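Local coordinates for glucose-inhibited division protein A-related protein, probable oxidoreductase (Thermus thermophilus, PDB 2CUL) that binds flavin-adenine dinucleotide in a Rossmann-type fold and is probably an oxidoreductase related to the glucose-inhibited division protein GidA, at residues 35-47 against 65-78. Sequence-based numbering, arbitrary orientation.
With FAD (flavin-adenine dinucleotide), chain B.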
loop_
_atom_site.group_PDB
_atom_site.type_symbol
_atom_site.label_atom_id
_atom_site.label_comp_id
_atom_site.label_asym_id
_atom_site.label_seq_id
_atom_site.Cartn_x
_atom_site.Cartn_y
_atom_site.Cartn_z
ATOM N N SER A 35 -5.333 -8.339 -4.484
ATOM C CA SER A 35 -6.256 -9.324 -3.934
ATOM C C SER A 35 -7.228 -8.680 -2.961
ATOM O O SER A 35 -6.827 -8.208 -1.902
ATOM C CB SER A 35 -5.488 -10.432 -3.215
ATOM O OG SER A 35 -6.389 -11.384 -2.673
ATOM N N LEU A 36 -8.509 -8.653 -3.320
ATOM C CA LEU A 36 -9.503 -8.061 -2.432
ATOM C C LEU A 36 -9.610 -8.868 -1.146
ATOM O O LEU A 36 -9.969 -8.327 -0.098
ATOM C CB LEU A 36 -10.868 -7.991 -3.123
ATOM C CG LEU A 36 -10.959 -6.972 -4.265
ATOM C CD1 LEU A 36 -12.335 -7.072 -4.899
ATOM C CD2 LEU A 36 -10.719 -5.557 -3.745
ATOM N N ASP A 37 -9.270 -10.154 -1.213
ATOM C CA ASP A 37 -9.335 -11.016 -0.037
ATOM C C ASP A 37 -8.187 -10.770 0.938
ATOM O O ASP A 37 -8.096 -11.432 1.975
ATOM C CB ASP A 37 -9.332 -12.494 -0.445
ATOM C CG ASP A 37 -10.435 -12.832 -1.426
ATOM O OD1 ASP A 37 -11.589 -12.412 -1.193
ATOM O OD2 ASP A 37 -10.150 -13.524 -2.425
ATOM N N ALA A 38 -7.316 -9.820 0.614
ATOM C CA ALA A 38 -6.181 -9.509 1.481
ATOM C C ALA A 38 -6.181 -8.055 1.947
ATOM O O ALA A 38 -5.238 -7.610 2.596
ATOM C CB ALA A 38 -4.870 -9.825 0.764
ATOM N N VAL A 39 -7.234 -7.315 1.605
ATOM C CA VAL A 39 -7.339 -5.916 2.010
ATOM C C VAL A 39 -7.156 -5.760 3.519
ATOM O O VAL A 39 -7.865 -6.381 4.302
ATOM C CB VAL A 39 -8.719 -5.328 1.622
ATOM C CG1 VAL A 39 -8.906 -3.953 2.241
ATOM C CG2 VAL A 39 -8.830 -5.244 0.114
ATOM N N MET A 40 -6.198 -4.932 3.922
ATOM C CA MET A 40 -5.952 -4.688 5.344
ATOM C C MET A 40 -5.728 -5.951 6.170
ATOM O O MET A 40 -6.114 -6.006 7.338
ATOM C CB MET A 40 -7.124 -3.902 5.936
ATOM C CG MET A 40 -7.203 -2.463 5.488
ATOM S SD MET A 40 -5.960 -1.456 6.303
ATOM C CE MET A 40 -6.733 -1.219 7.928
ATOM N N MET A 41 -5.097 -6.957 5.575
ATOM C CA MET A 41 -4.819 -8.200 6.284
ATOM C C MET A 41 -3.638 -8.009 7.231
ATOM O O MET A 41 -2.576 -7.551 6.821
ATOM C CB MET A 41 -4.480 -9.315 5.289
ATOM C CG MET A 41 -4.285 -10.686 5.933
ATOM S SD MET A 41 -5.807 -11.321 6.674
ATOM C CE MET A 41 -6.705 -11.800 5.170
ATOM N N PRO A 42 -3.812 -8.347 8.516
ATOM C CA PRO A 42 -2.705 -8.189 9.465
ATOM C C PRO A 42 -1.787 -9.405 9.453
ATOM O O PRO A 42 -2.072 -10.419 8.810
ATOM C CB PRO A 42 -3.407 -8.087 10.827
ATOM C CG PRO A 42 -4.880 -7.882 10.500
ATOM C CD PRO A 42 -5.069 -8.643 9.223
ATOM N N PHE A 43 -0.676 -9.279 10.166
ATOM C CA PHE A 43 0.246 -10.384 10.362
ATOM C C PHE A 43 -0.279 -10.823 11.730
ATOM O O PHE A 43 -1.137 -11.701 11.810
ATOM C CB PHE A 43 1.684 -9.876 10.439
ATOM C CG PHE A 43 2.307 -9.616 9.093
ATOM C CD1 PHE A 43 2.881 -10.655 8.365
ATOM C CD2 PHE A 43 2.341 -8.331 8.564
ATOM C CE1 PHE A 43 3.487 -10.416 7.128
ATOM C CE2 PHE A 43 2.944 -8.079 7.329
ATOM C CZ PHE A 43 3.519 -9.124 6.611
ATOM N N LEU A 44 0.197 -10.192 12.800
ATOM C CA LEU A 44 -0.318 -10.506 14.131
ATOM C C LEU A 44 -1.525 -9.601 14.376
ATOM O O LEU A 44 -1.640 -8.527 13.781
ATOM C CB LEU A 44 0.732 -10.235 15.210
ATOM C CG LEU A 44 1.919 -11.191 15.310
ATOM C CD1 LEU A 44 2.816 -10.733 16.443
ATOM C CD2 LEU A 44 1.428 -12.610 15.550
ATOM N N PRO A 45 -2.446 -10.023 15.251
ATOM C CA PRO A 45 -3.625 -9.199 15.532
ATOM C C PRO A 45 -3.264 -7.779 15.976
ATOM O O PRO A 45 -2.444 -7.590 16.876
ATOM C CB PRO A 45 -4.327 -9.976 16.641
ATOM C CG PRO A 45 -4.026 -11.393 16.286
ATOM C CD PRO A 45 -2.551 -11.336 15.916
ATOM N N PRO A 46 -3.855 -6.762 15.329
ATOM C CA PRO A 46 -3.564 -5.376 15.707
ATOM C C PRO A 46 -4.082 -5.111 17.117
ATOM O O PRO A 46 -5.195 -5.509 17.460
ATOM C CB PRO A 46 -4.318 -4.566 14.655
ATOM C CG PRO A 46 -4.279 -5.470 13.449
ATOM C CD PRO A 46 -4.598 -6.812 14.057
ATOM N N LYS A 47 -3.271 -4.444 17.931
ATOM C CA LYS A 47 -3.655 -4.131 19.300
ATOM C C LYS A 47 -3.475 -2.643 19.573
ATOM O O LYS A 47 -2.564 -2.010 19.041
ATOM C CB LYS A 47 -2.813 -4.943 20.283
ATOM C CG LYS A 47 -3.025 -6.446 20.193
ATOM C CD LYS A 47 -2.141 -7.179 21.192
ATOM C CE LYS A 47 -2.353 -8.682 21.126
ATOM N NZ LYS A 47 -1.461 -9.400 22.078
ATOM N N GLU A 65 -10.148 -11.320 17.916
ATOM C CA GLU A 65 -8.749 -11.221 17.514
ATOM C C GLU A 65 -8.414 -11.895 16.186
ATOM O O GLU A 65 -7.273 -11.832 15.741
ATOM C CB GLU A 65 -7.836 -11.798 18.601
ATOM C CG GLU A 65 -7.907 -11.069 19.931
ATOM C CD GLU A 65 -6.786 -11.467 20.869
ATOM O OE1 GLU A 65 -6.627 -12.678 21.130
ATOM O OE2 GLU A 65 -6.063 -10.567 21.348
ATOM N N ARG A 66 -9.397 -12.532 15.552
ATOM C CA ARG A 66 -9.148 -13.209 14.278
ATOM C C ARG A 66 -8.666 -12.221 13.225
ATOM O O ARG A 66 -9.388 -11.301 12.853
ATOM C CB ARG A 66 -10.423 -13.893 13.788
ATOM C CG ARG A 66 -10.914 -15.009 14.696
ATOM C CD ARG A 66 -12.250 -15.531 14.204
ATOM N NE ARG A 66 -13.235 -14.454 14.152
ATOM C CZ ARG A 66 -14.458 -14.572 13.644
ATOM N NH1 ARG A 66 -14.866 -15.730 13.136
ATOM N NH2 ARG A 66 -15.273 -13.524 13.634
ATOM N N VAL A 67 -7.450 -12.415 12.729
ATOM C CA VAL A 67 -6.917 -11.498 11.729
ATOM C C VAL A 67 -7.731 -11.450 10.435
ATOM O O VAL A 67 -7.849 -10.388 9.825
ATOM C CB VAL A 67 -5.437 -11.810 11.409
ATOM C CG1 VAL A 67 -4.596 -11.606 12.660
ATOM C CG2 VAL A 67 -5.292 -13.228 10.886
ATOM N N TRP A 68 -8.311 -12.573 10.015
ATOM C CA TRP A 68 -9.109 -12.545 8.790
ATOM C C TRP A 68 -10.344 -11.675 8.994
ATOM O O TRP A 68 -10.760 -10.960 8.088
ATOM C CB TRP A 68 -9.545 -13.951 8.359
ATOM C CG TRP A 68 -10.379 -13.942 7.080
ATOM C CD1 TRP A 68 -11.701 -13.602 6.956
ATOM C CD2 TRP A 68 -9.923 -14.243 5.759
ATOM N NE1 TRP A 68 -12.091 -13.671 5.640
ATOM C CE2 TRP A 68 -11.019 -14.064 4.884
ATOM C CE3 TRP A 68 -8.691 -14.648 5.228
ATOM C CZ2 TRP A 68 -10.919 -14.276 3.505
ATOM C CZ3 TRP A 68 -8.591 -14.859 3.860
ATOM C CH2 TRP A 68 -9.702 -14.671 3.012
ATOM N N ALA A 69 -10.926 -11.739 10.187
ATOM C CA ALA A 69 -12.108 -10.942 10.497
ATOM C C ALA A 69 -11.759 -9.457 10.481
ATOM O O ALA A 69 -12.567 -8.625 10.065
ATOM C CB ALA A 69 -12.672 -11.342 11.857
ATOM N N PHE A 70 -10.553 -9.120 10.940
ATOM C CA PHE A 70 -10.114 -7.729 10.934
ATOM C C PHE A 70 -10.083 -7.278 9.474
ATOM O O PHE A 70 -10.564 -6.199 9.132
ATOM C CB PHE A 70 -8.716 -7.598 11.549
ATOM C CG PHE A 70 -8.190 -6.187 11.564
ATOM C CD1 PHE A 70 -8.420 -5.356 12.653
ATOM C CD2 PHE A 70 -7.485 -5.684 10.474
ATOM C CE1 PHE A 70 -7.955 -4.040 12.662
ATOM C CE2 PHE A 70 -7.015 -4.369 10.470
ATOM C CZ PHE A 70 -7.252 -3.547 11.566
ATOM N N HIS A 71 -9.512 -8.118 8.617
ATOM C CA HIS A 71 -9.447 -7.820 7.192
ATOM C C HIS A 71 -10.849 -7.565 6.636
ATOM O O HIS A 71 -11.073 -6.592 5.921
ATOM C CB HIS A 71 -8.800 -8.987 6.430
ATOM C CG HIS A 71 -9.434 -9.262 5.099
ATOM N ND1 HIS A 71 -10.299 -10.316 4.889
ATOM C CD2 HIS A 71 -9.367 -8.593 3.924
ATOM C CE1 HIS A 71 -10.736 -10.282 3.643
ATOM N NE2 HIS A 71 -10.186 -9.247 3.036
ATOM N N ALA A 72 -11.794 -8.438 6.975
ATOM C CA ALA A 72 -13.152 -8.294 6.465
ATOM C C ALA A 72 -13.845 -7.028 6.950
ATOM O O ALA A 72 -14.535 -6.364 6.177
ATOM C CB ALA A 72 -13.988 -9.525 6.829
ATOM N N ARG A 73 -13.676 -6.695 8.227
ATOM C CA ARG A 73 -14.302 -5.492 8.764
ATOM C C ARG A 73 -13.710 -4.236 8.129
ATOM O O ARG A 73 -14.433 -3.293 7.803
ATOM C CB ARG A 73 -14.143 -5.432 10.291
ATOM C CG ARG A 73 -14.979 -6.458 11.052
ATOM C CD ARG A 73 -15.051 -6.101 12.531
ATOM N NE ARG A 73 -13.713 -5.945 13.093
ATOM C CZ ARG A 73 -12.933 -6.955 13.466
ATOM N NH1 ARG A 73 -13.358 -8.206 13.358
ATOM N NH2 ARG A 73 -11.711 -6.712 13.918
ATOM N N ALA A 74 -12.394 -4.228 7.945
ATOM C CA ALA A 74 -11.723 -3.083 7.340
ATOM C C ALA A 74 -12.180 -2.919 5.895
ATOM O O ALA A 74 -12.471 -1.809 5.442
ATOM C CB ALA A 74 -10.208 -3.275 7.398
ATOM N N LYS A 75 -12.236 -4.031 5.173
ATOM C CA LYS A 75 -12.666 -4.009 3.778
ATOM C C LYS A 75 -14.070 -3.416 3.666
ATOM O O LYS A 75 -14.327 -2.559 2.821
ATOM C CB LYS A 75 -12.647 -5.430 3.207
ATOM C CG LYS A 75 -13.095 -5.554 1.751
ATOM C CD LYS A 75 -12.795 -6.958 1.240
ATOM C CE LYS A 75 -13.370 -7.210 -0.145
ATOM N NZ LYS A 75 -14.857 -7.322 -0.115
ATOM N N TYR A 76 -14.974 -3.868 4.532
ATOM C CA TYR A 76 -16.352 -3.385 4.512
ATOM C C TYR A 76 -16.438 -1.886 4.788
ATOM O O TYR A 76 -17.250 -1.176 4.183
ATOM C CB TYR A 76 -17.191 -4.157 5.532
ATOM C CG TYR A 76 -18.673 -3.908 5.395
ATOM C CD1 TYR A 76 -19.366 -4.340 4.263
ATOM C CD2 TYR A 76 -19.379 -3.226 6.381
ATOM C CE1 TYR A 76 -20.729 -4.097 4.118
ATOM C CE2 TYR A 76 -20.743 -2.976 6.245
ATOM C CZ TYR A 76 -21.411 -3.414 5.114
ATOM O OH TYR A 76 -22.760 -3.171 4.974
ATOM N N LEU A 77 -15.603 -1.401 5.701
ATOM C CA LEU A 77 -15.588 0.021 6.022
ATOM C C LEU A 77 -15.181 0.837 4.790
ATOM O O LEU A 77 -15.774 1.878 4.500
ATOM C CB LEU A 77 -14.628 0.294 7.184
ATOM C CG LEU A 77 -15.145 -0.086 8.576
ATOM C CD1 LEU A 77 -14.016 -0.050 9.590
ATOM C CD2 LEU A 77 -16.256 0.873 8.974
ATOM N N LEU A 78 -14.173 0.361 4.064
ATOM C CA LEU A 78 -13.711 1.049 2.857
ATOM C C LEU A 78 -14.795 1.070 1.787
ATOM O O LEU A 78 -14.949 2.054 1.062
ATOM C CB LEU A 78 -12.472 0.356 2.285
ATOM C CG LEU A 78 -11.171 0.503 3.073
ATOM C CD1 LEU A 78 -10.145 -0.497 2.571
ATOM C CD2 LEU A 78 -10.657 1.929 2.922
HETATM P PA FAD B . 0.530 -3.968 3.460
HETATM O O1A FAD B . 1.279 -5.227 3.318
HETATM O O2A FAD B . -0.411 -3.798 4.598
HETATM O O5B FAD B . -0.298 -3.694 2.125
HETATM C C5B FAD B . 0.342 -3.784 0.851
HETATM C C4B FAD B . -0.771 -4.037 -0.158
HETATM O O4B FAD B . -0.224 -3.794 -1.454
HETATM C C3B FAD B . -1.302 -5.485 -0.173
HETATM O O3B FAD B . -2.711 -5.534 -0.114
HETATM C C2B FAD B . -0.736 -6.040 -1.447
HETATM O O2B FAD B . -1.417 -7.143 -1.997
HETATM C C1B FAD B . -0.713 -4.797 -2.332
HETATM N N9A FAD B . 0.192 -4.866 -3.476
HETATM C C8A FAD B . 1.553 -5.064 -3.448
HETATM N N7A FAD B . 2.086 -5.071 -4.664
HETATM C C5A FAD B . 1.015 -4.865 -5.512
HETATM C C6A FAD B . 0.930 -4.771 -6.922
HETATM N N6A FAD B . 1.971 -4.873 -7.729
HETATM N N1A FAD B . -0.324 -4.557 -7.471
HETATM C C2A FAD B . -1.426 -4.446 -6.654
HETATM N N3A FAD B . -1.405 -4.529 -5.297
HETATM C C4A FAD B . -0.165 -4.740 -4.779
HETATM N N1 FAD B . 3.544 -4.590 12.166
HETATM C C2 FAD B . 2.781 -4.736 13.302
HETATM O O2 FAD B . 2.307 -3.778 13.864
HETATM N N3 FAD B . 2.560 -6.030 13.798
HETATM C C4 FAD B . 3.062 -7.179 13.225
HETATM O O4 FAD B . 2.825 -8.301 13.721
HETATM C C4X FAD B . 3.847 -7.028 12.063
HETATM N N5 FAD B . 4.394 -8.138 11.434
HETATM C C5X FAD B . 5.165 -7.997 10.296
HETATM C C6 FAD B . 5.703 -9.128 9.683
HETATM C C7 FAD B . 6.489 -9.048 8.518
HETATM C C7M FAD B . 7.035 -10.314 7.905
HETATM C C8 FAD B . 6.737 -7.746 7.953
HETATM C C8M FAD B . 7.560 -7.571 6.705
HETATM C C9 FAD B . 6.203 -6.586 8.566
HETATM C C9A FAD B . 5.411 -6.679 9.741
HETATM N N10 FAD B . 4.846 -5.528 10.397
HETATM C C10 FAD B . 4.068 -5.703 11.556
HETATM C "C1'" FAD B . 5.076 -4.118 9.885
HETATM C "C2'" FAD B . 3.921 -3.381 9.170
HETATM O "O2'" FAD B . 2.991 -2.939 10.122
HETATM C "C3'" FAD B . 3.201 -4.263 8.131
HETATM O "O3'" FAD B . 4.107 -4.730 7.133
HETATM C "C4'" FAD B . 2.076 -3.518 7.383
HETATM O "O4'" FAD B . 1.251 -4.431 6.664
HETATM C "C5'" FAD B . 2.709 -2.485 6.431
HETATM O "O5'" FAD B . 1.672 -1.748 5.763
HETATM P P FAD B . 1.719 -1.416 4.214
HETATM O O1P FAD B . 0.505 -0.618 3.973
HETATM O O2P FAD B . 3.026 -0.774 3.843
HETATM O O3P FAD B . 1.648 -2.806 3.480
#
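His71, on helix 67-79, reaches across to the 3-10 segment 36-38 and gives its NE2-H to Leu36 O (3.3 Å, 162° at the hydrogen). The acceptor lies close to the imidazole plane and accepts the N-H on a lone pair, while Asp37 O sits over one ring face without bonding. This NE2 bond orients the ring; at the other ring nitrogen, ND1 makes only a weak, bent hydrogen bond back to Trp68 O. Met41 has CG anti to the backbone N (chi1 -175°) and then bends twice, which tucks CE between Trp68 CE3 (3.5 Å) and His71 CB. Met40 follows a different path: its CB presses tightly on Ala74 CB (3.5 Å), and the bent chain brings CE against Phe70 CE2.

Phe70 is gripped by the loop at several points. Pro46 CG stands almost over the ring centre in a CH-pi contact (4.0 Å to the centroid, 9° off the normal), Met40 O meets the edge in plane, and Pro42 CG approaches CD2 at 3.4 Å. Val67 CG1 packs against Pro45 CG. Nearer the helix's far end, Val39 CG1 touches Leu78 CD1, whereas Lys75 lays its aliphatic chain by Leu36 and sends NZ to Glu79 in a salt bridge.

An alanine in place of His71 would probably leave Leu36 O without this donor and open a gap beside Met41 CE. On the loop's other side Phe43 lies nearly parallel to the flavin, with FAD C6 3.3 Å above its ring plane, and Leu44 N makes a weak bond to FAD O4. The chemistry, mostly apolar packing with one directed bond, thus implies that the helix backs the loop that lines the flavin pocket.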